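Class D beta-lactamase (Fusobacterium nucleatum subsp. polymorphum, PDB 4IED) probably hydrolyses beta-lactam antibiotics to substituted beta-amino acids, as a class D serine beta-lactamase of the penicillin-recognising fold. Local coordinates at residues T197-F211 with A225-R239. Numbering follows the deposited sequence.
Sequences TGWATDNIVVPIGWF and AINLDISDSKFLPKR
The indole of W199, both apolar and a donor, reaches from strand 197-200 across to I230 and L236. W199 NE1 donates to I230 O at 2.9 Å, the acceptor in the indole plane but the donor tilted from the carbonyl plane. L236 CD2 lies 3.7 Å from the centroid of the W199 five-membered ring, a CH-pi contact; T201 CG2 covers the opposite face. W199 CG stands anti to the backbone N (chi1 -169°), which carries the ring to I230. Branched, apolar L236 also backs the R239 guanidinium, a flat group whose other face meets T197 CB while NH1 bonds weakly to G198 O and NE bonds to L236 O. Bare G209, whose N meets L228 O at 2.8 Å in the antiparallel ladder, lets R239 CD and I230 CD1 close over the strand, completing this tight cluster. On the other sheet face, N227 CB packs over the W210 six-membered ring; R48 NE donates to N227 OD1, and NH1 forms a salt bridge with D229 OD1. The solvent side is looser: V206 CG1 merely touches D229 CG, and a water links V205 O to S231 OG. Hairpin 208-216/221-229 lies mid-sheet, between helix 238-249 on the F211 and I226 face and helix 154-165 on the W210 and N227 face.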
loop_
_atom_site.group_PDB
_atom_site.type_symbol
_atom_site.label_atom_id
_atom_site.label_comp_id
_atom_site.label_asym_id
_atom_site.label_seq_id
_atom_site.Cartn_x
_atom_site.Cartn_y
_atom_site.Cartn_z
ATOM N N THR A 197 -4.859 0.897 -1.905
ATOM C CA THR A 197 -5.587 -0.396 -1.970
ATOM C C THR A 197 -4.864 -1.324 -2.932
ATOM O O THR A 197 -4.061 -0.932 -3.813
ATOM C CB THR A 197 -7.004 -0.183 -2.452
ATOM O OG1 THR A 197 -6.949 0.618 -3.666
ATOM C CG2 THR A 197 -7.867 0.506 -1.433
ATOM N N GLY A 198 -5.069 -2.613 -2.728
ATOM C CA GLY A 198 -4.540 -3.653 -3.671
ATOM C C GLY A 198 -5.357 -4.920 -3.595
ATOM O O GLY A 198 -6.083 -5.106 -2.645
ATOM N N TRP A 199 -5.278 -5.699 -4.643
ATOM C CA TRP A 199 -6.024 -6.954 -4.677
ATOM C C TRP A 199 -5.115 -7.983 -5.450
ATOM O O TRP A 199 -4.915 -7.886 -6.662
ATOM C CB TRP A 199 -7.363 -6.811 -5.407
ATOM C CG TRP A 199 -8.310 -7.989 -5.253
ATOM C CD1 TRP A 199 -8.397 -8.855 -4.209
ATOM C CD2 TRP A 199 -9.405 -8.314 -6.137
ATOM N NE1 TRP A 199 -9.487 -9.705 -4.389
ATOM C CE2 TRP A 199 -10.115 -9.387 -5.559
ATOM C CE3 TRP A 199 -9.829 -7.799 -7.360
ATOM C CZ2 TRP A 199 -11.197 -9.969 -6.205
ATOM C CZ3 TRP A 199 -10.928 -8.396 -7.987
ATOM C CH2 TRP A 199 -11.581 -9.437 -7.380
ATOM N N ALA A 200 -4.677 -8.979 -4.712
ATOM C CA ALA A 200 -3.836 -10.040 -5.281
ATOM C C ALA A 200 -4.743 -11.161 -5.810
ATOM O O ALA A 200 -5.269 -11.898 -5.017
ATOM C CB ALA A 200 -2.903 -10.582 -4.249
ATOM N N THR A 201 -4.784 -11.287 -7.118
ATOM C CA THR A 201 -5.720 -12.253 -7.732
ATOM C C THR A 201 -5.014 -13.300 -8.575
ATOM O O THR A 201 -5.637 -14.265 -9.004
ATOM C CB THR A 201 -6.770 -11.584 -8.603
ATOM O OG1 THR A 201 -6.100 -10.759 -9.590
ATOM C CG2 THR A 201 -7.629 -10.637 -7.805
ATOM N N ASP A 202 -3.773 -13.094 -8.931
ATOM C CA ASP A 202 -3.043 -13.978 -9.817
ATOM C C ASP A 202 -2.173 -14.961 -9.081
ATOM O O ASP A 202 -1.569 -14.650 -8.054
ATOM C CB ASP A 202 -2.130 -13.149 -10.714
ATOM C CG ASP A 202 -2.886 -12.266 -11.730
ATOM O OD1 ASP A 202 -3.931 -12.647 -12.205
ATOM O OD2 ASP A 202 -2.298 -11.280 -12.187
ATOM N N ASN A 203 -2.130 -16.188 -9.548
ATOM C CA ASN A 203 -1.301 -17.196 -8.941
ATOM C C ASN A 203 -1.634 -17.491 -7.486
ATOM O O ASN A 203 -0.733 -17.641 -6.672
ATOM C CB ASN A 203 0.163 -16.908 -9.217
ATOM C CG ASN A 203 1.076 -18.072 -8.942
ATOM O OD1 ASN A 203 0.720 -19.233 -9.192
ATOM N ND2 ASN A 203 2.242 -17.797 -8.328
ATOM N N ILE A 204 -2.952 -17.515 -7.188
ATOM C CA ILE A 204 -3.398 -17.717 -5.846
ATOM C C ILE A 204 -4.838 -18.299 -5.872
ATOM O O ILE A 204 -5.660 -17.870 -6.690
ATOM C CB ILE A 204 -3.320 -16.345 -5.128
ATOM C CG1 ILE A 204 -3.398 -16.470 -3.657
ATOM C CG2 ILE A 204 -4.316 -15.314 -5.668
ATOM C CD1 ILE A 204 -3.080 -15.126 -3.002
ATOM N N VAL A 205 -5.147 -19.232 -4.977
ATOM C CA VAL A 205 -6.470 -19.802 -4.982
ATOM C C VAL A 205 -7.477 -18.851 -4.335
ATOM O O VAL A 205 -8.582 -18.655 -4.835
ATOM C CB VAL A 205 -6.464 -21.162 -4.274
ATOM C CG1 VAL A 205 -7.894 -21.764 -4.149
ATOM C CG2 VAL A 205 -5.730 -22.168 -5.147
ATOM N N VAL A 206 -7.099 -18.275 -3.201
ATOM C CA VAL A 206 -7.948 -17.359 -2.456
ATOM C C VAL A 206 -7.330 -15.941 -2.553
ATOM O O VAL A 206 -6.282 -15.623 -1.928
ATOM C CB VAL A 206 -8.082 -17.733 -0.988
ATOM C CG1 VAL A 206 -8.866 -16.682 -0.252
ATOM C CG2 VAL A 206 -8.794 -19.089 -0.882
ATOM N N PRO A 207 -7.924 -15.042 -3.375
ATOM C CA PRO A 207 -7.346 -13.673 -3.522
ATOM C C PRO A 207 -7.417 -12.918 -2.214
ATOM O O PRO A 207 -8.231 -13.142 -1.347
ATOM C CB PRO A 207 -8.213 -13.076 -4.619
ATOM C CG PRO A 207 -8.756 -14.257 -5.396
ATOM C CD PRO A 207 -9.009 -15.313 -4.359
ATOM N N ILE A 208 -6.428 -12.017 -2.122
ATOM C CA ILE A 208 -6.151 -11.231 -0.922
ATOM C C ILE A 208 -6.353 -9.745 -1.250
ATOM O O ILE A 208 -5.633 -9.147 -2.059
ATOM C CB ILE A 208 -4.672 -11.407 -0.421
ATOM C CG1 ILE A 208 -4.270 -12.831 -0.172
ATOM C CG2 ILE A 208 -4.466 -10.515 0.852
ATOM C CD1 ILE A 208 -4.978 -13.468 0.967
ATOM N N GLY A 209 -7.280 -9.125 -0.525
ATOM C CA GLY A 209 -7.449 -7.669 -0.622
ATOM C C GLY A 209 -6.671 -6.920 0.446
ATOM O O GLY A 209 -6.740 -7.248 1.595
ATOM N N TRP A 210 -5.960 -5.910 0.058
ATOM C CA TRP A 210 -5.122 -5.044 0.960
ATOM C C TRP A 210 -5.666 -3.623 0.995
ATOM O O TRP A 210 -6.100 -3.092 -0.039
ATOM C CB TRP A 210 -3.681 -4.919 0.412
ATOM C CG TRP A 210 -2.714 -6.056 0.525
ATOM C CD1 TRP A 210 -2.384 -6.935 -0.460
ATOM C CD2 TRP A 210 -1.857 -6.325 1.646
ATOM N NE1 TRP A 210 -1.434 -7.824 -0.018
ATOM C CE2 TRP A 210 -1.047 -7.433 1.281
ATOM C CE3 TRP A 210 -1.751 -5.781 2.964
ATOM C CZ2 TRP A 210 -0.080 -7.916 2.134
ATOM C CZ3 TRP A 210 -0.818 -6.219 3.786
ATOM C CH2 TRP A 210 0.069 -7.293 3.389
ATOM N N PHE A 211 -5.493 -2.995 2.159
ATOM C CA PHE A 211 -5.573 -1.520 2.268
ATOM C C PHE A 211 -4.581 -1.172 3.338
ATOM O O PHE A 211 -4.631 -1.630 4.459
ATOM C CB PHE A 211 -7.013 -1.011 2.549
ATOM C CG PHE A 211 -7.149 0.477 2.717
ATOM C CD1 PHE A 211 -6.560 1.347 1.837
ATOM C CD2 PHE A 211 -7.881 0.986 3.755
ATOM C CE1 PHE A 211 -6.726 2.715 2.005
ATOM C CE2 PHE A 211 -8.036 2.364 3.922
ATOM C CZ PHE A 211 -7.474 3.175 3.048
ATOM N N ALA A 225 -2.333 -1.545 8.328
ATOM C CA ALA A 225 -2.544 -2.556 7.241
ATOM C C ALA A 225 -3.612 -3.571 7.554
ATOM O O ALA A 225 -3.571 -4.165 8.639
ATOM C CB ALA A 225 -1.240 -3.281 6.965
ATOM N N ILE A 226 -4.506 -3.712 6.581
ATOM C CA ILE A 226 -5.518 -4.783 6.629
ATOM C C ILE A 226 -5.315 -5.596 5.380
ATOM O O ILE A 226 -5.005 -5.114 4.298
ATOM C CB ILE A 226 -6.941 -4.212 6.715
ATOM C CG1 ILE A 226 -8.002 -5.332 7.012
ATOM C CG2 ILE A 226 -7.371 -3.440 5.481
ATOM C CD1 ILE A 226 -9.309 -4.706 7.419
ATOM N N ASN A 227 -5.468 -6.905 5.559
ATOM C CA ASN A 227 -5.732 -7.791 4.378
ATOM C C ASN A 227 -6.791 -8.800 4.725
ATOM O O ASN A 227 -7.024 -9.172 5.853
ATOM C CB ASN A 227 -4.429 -8.393 3.792
ATOM C CG ASN A 227 -3.751 -9.409 4.693
ATOM O OD1 ASN A 227 -4.279 -10.433 5.030
ATOM N ND2 ASN A 227 -2.467 -9.150 4.997
ATOM N N LEU A 228 -7.524 -9.163 3.694
ATOM C CA LEU A 228 -8.744 -10.006 3.850
ATOM C C LEU A 228 -8.806 -10.938 2.678
ATOM O O LEU A 228 -8.404 -10.611 1.591
ATOM C CB LEU A 228 -10.016 -9.072 3.702
ATOM C CG LEU A 228 -10.149 -7.824 4.590
ATOM C CD1 LEU A 228 -11.248 -6.839 4.140
ATOM C CD2 LEU A 228 -10.388 -8.443 5.997
ATOM N N ASP A 229 -9.441 -12.052 2.899
ATOM C CA ASP A 229 -9.802 -12.995 1.789
ATOM C C ASP A 229 -10.964 -12.391 1.077
ATOM O O ASP A 229 -12.033 -12.223 1.688
ATOM C CB ASP A 229 -10.163 -14.418 2.369
ATOM C CG ASP A 229 -8.956 -15.126 3.001
ATOM O OD1 ASP A 229 -7.775 -14.681 2.781
ATOM O OD2 ASP A 229 -9.236 -16.160 3.614
ATOM N N ILE A 230 -10.783 -12.018 -0.171
ATOM C CA ILE A 230 -11.837 -11.397 -0.979
ATOM C C ILE A 230 -11.821 -12.015 -2.337
ATOM O O ILE A 230 -10.881 -11.844 -3.103
ATOM C CB ILE A 230 -11.771 -9.893 -1.077
ATOM C CG1 ILE A 230 -12.029 -9.258 0.267
ATOM C CG2 ILE A 230 -12.801 -9.359 -2.069
ATOM C CD1 ILE A 230 -11.588 -7.811 0.314
ATOM N N SER A 231 -12.834 -12.842 -2.595
ATOM C CA SER A 231 -12.969 -13.518 -3.872
ATOM C C SER A 231 -13.827 -12.760 -4.895
ATOM O O SER A 231 -13.758 -13.079 -6.105
ATOM C CB SER A 231 -13.494 -14.953 -3.680
ATOM O OG SER A 231 -12.462 -15.678 -2.923
ATOM N N ASP A 232 -14.648 -11.805 -4.492
ATOM C CA ASP A 232 -15.565 -11.159 -5.422
ATOM C C ASP A 232 -15.254 -9.674 -5.299
ATOM O O ASP A 232 -15.167 -9.140 -4.205
ATOM C CB ASP A 232 -17.008 -11.337 -5.000
ATOM C CG ASP A 232 -17.968 -11.035 -6.141
ATOM O OD1 ASP A 232 -17.986 -9.852 -6.491
ATOM O OD2 ASP A 232 -18.704 -11.868 -6.702
ATOM N N SER A 233 -15.163 -8.994 -6.406
ATOM C CA SER A 233 -14.948 -7.537 -6.401
ATOM C C SER A 233 -16.033 -6.730 -5.673
ATOM O O SER A 233 -15.806 -5.642 -5.047
ATOM C CB SER A 233 -14.785 -7.105 -7.855
ATOM O OG SER A 233 -16.001 -7.169 -8.568
ATOM N N LYS A 234 -17.220 -7.304 -5.567
ATOM C CA LYS A 234 -18.281 -6.698 -4.785
ATOM C C LYS A 234 -17.862 -6.417 -3.307
ATOM O O LYS A 234 -18.446 -5.515 -2.675
ATOM C CB LYS A 234 -19.568 -7.562 -4.818
ATOM C CG LYS A 234 -20.357 -7.382 -6.113
ATOM C CD LYS A 234 -20.341 -8.489 -7.163
ATOM C CE LYS A 234 -21.274 -9.722 -7.031
ATOM N NZ LYS A 234 -22.708 -10.076 -7.616
ATOM N N PHE A 235 -16.947 -7.192 -2.747
ATOM C CA PHE A 235 -16.530 -7.054 -1.314
ATOM C C PHE A 235 -15.258 -6.274 -1.169
ATOM O O PHE A 235 -14.896 -6.032 -0.042
ATOM C CB PHE A 235 -16.389 -8.464 -0.655
ATOM C CG PHE A 235 -17.669 -8.978 0.045
ATOM C CD1 PHE A 235 -18.971 -8.451 -0.193
ATOM C CD2 PHE A 235 -17.515 -9.902 1.039
ATOM C CE1 PHE A 235 -20.073 -8.911 0.524
ATOM C CE2 PHE A 235 -18.645 -10.403 1.738
ATOM C CZ PHE A 235 -19.878 -9.893 1.475
ATOM N N LEU A 236 -14.713 -5.773 -2.264
ATOM C CA LEU A 236 -13.514 -4.938 -2.093
ATOM C C LEU A 236 -13.741 -3.661 -1.216
ATOM O O LEU A 236 -12.840 -3.271 -0.529
ATOM C CB LEU A 236 -12.961 -4.551 -3.462
ATOM C CG LEU A 236 -12.330 -5.715 -4.230
ATOM C CD1 LEU A 236 -11.984 -5.294 -5.645
ATOM C CD2 LEU A 236 -11.012 -6.120 -3.528
ATOM N N PRO A 237 -14.950 -3.051 -1.207
ATOM C CA PRO A 237 -15.139 -1.871 -0.367
ATOM C C PRO A 237 -14.921 -2.164 1.102
ATOM O O PRO A 237 -14.718 -1.248 1.910
ATOM C CB PRO A 237 -16.588 -1.517 -0.659
ATOM C CG PRO A 237 -16.801 -1.920 -2.101
ATOM C CD PRO A 237 -16.076 -3.271 -2.183
ATOM N N LYS A 238 -15.022 -3.437 1.510
ATOM C CA LYS A 238 -14.896 -3.798 2.925
ATOM C C LYS A 238 -13.508 -3.483 3.483
ATOM O O LYS A 238 -13.387 -3.311 4.689
ATOM C CB LYS A 238 -15.163 -5.309 3.142
ATOM C CG LYS A 238 -16.576 -5.850 2.772
ATOM C CD LYS A 238 -17.551 -6.049 3.890
ATOM C CE LYS A 238 -18.849 -6.790 3.448
ATOM N NZ LYS A 238 -19.997 -6.558 4.408
ATOM N N ARG A 239 -12.475 -3.511 2.659
ATOM C CA ARG A 239 -11.077 -3.195 3.151
ATOM C C ARG A 239 -11.082 -1.862 3.854
ATOM O O ARG A 239 -10.720 -1.775 5.046
ATOM C CB ARG A 239 -10.129 -3.180 2.020
ATOM C CG ARG A 239 -10.114 -4.440 1.137
ATOM C CD ARG A 239 -9.263 -4.233 -0.070
ATOM N NE ARG A 239 -9.907 -3.264 -0.992
ATOM C CZ ARG A 239 -9.511 -2.939 -2.219
ATOM N NH1 ARG A 239 -8.457 -3.563 -2.753
ATOM N NH2 ARG A 239 -10.205 -2.090 -2.925
HETATM O O HOH W 1 -11.459 -18.148 -3.903
#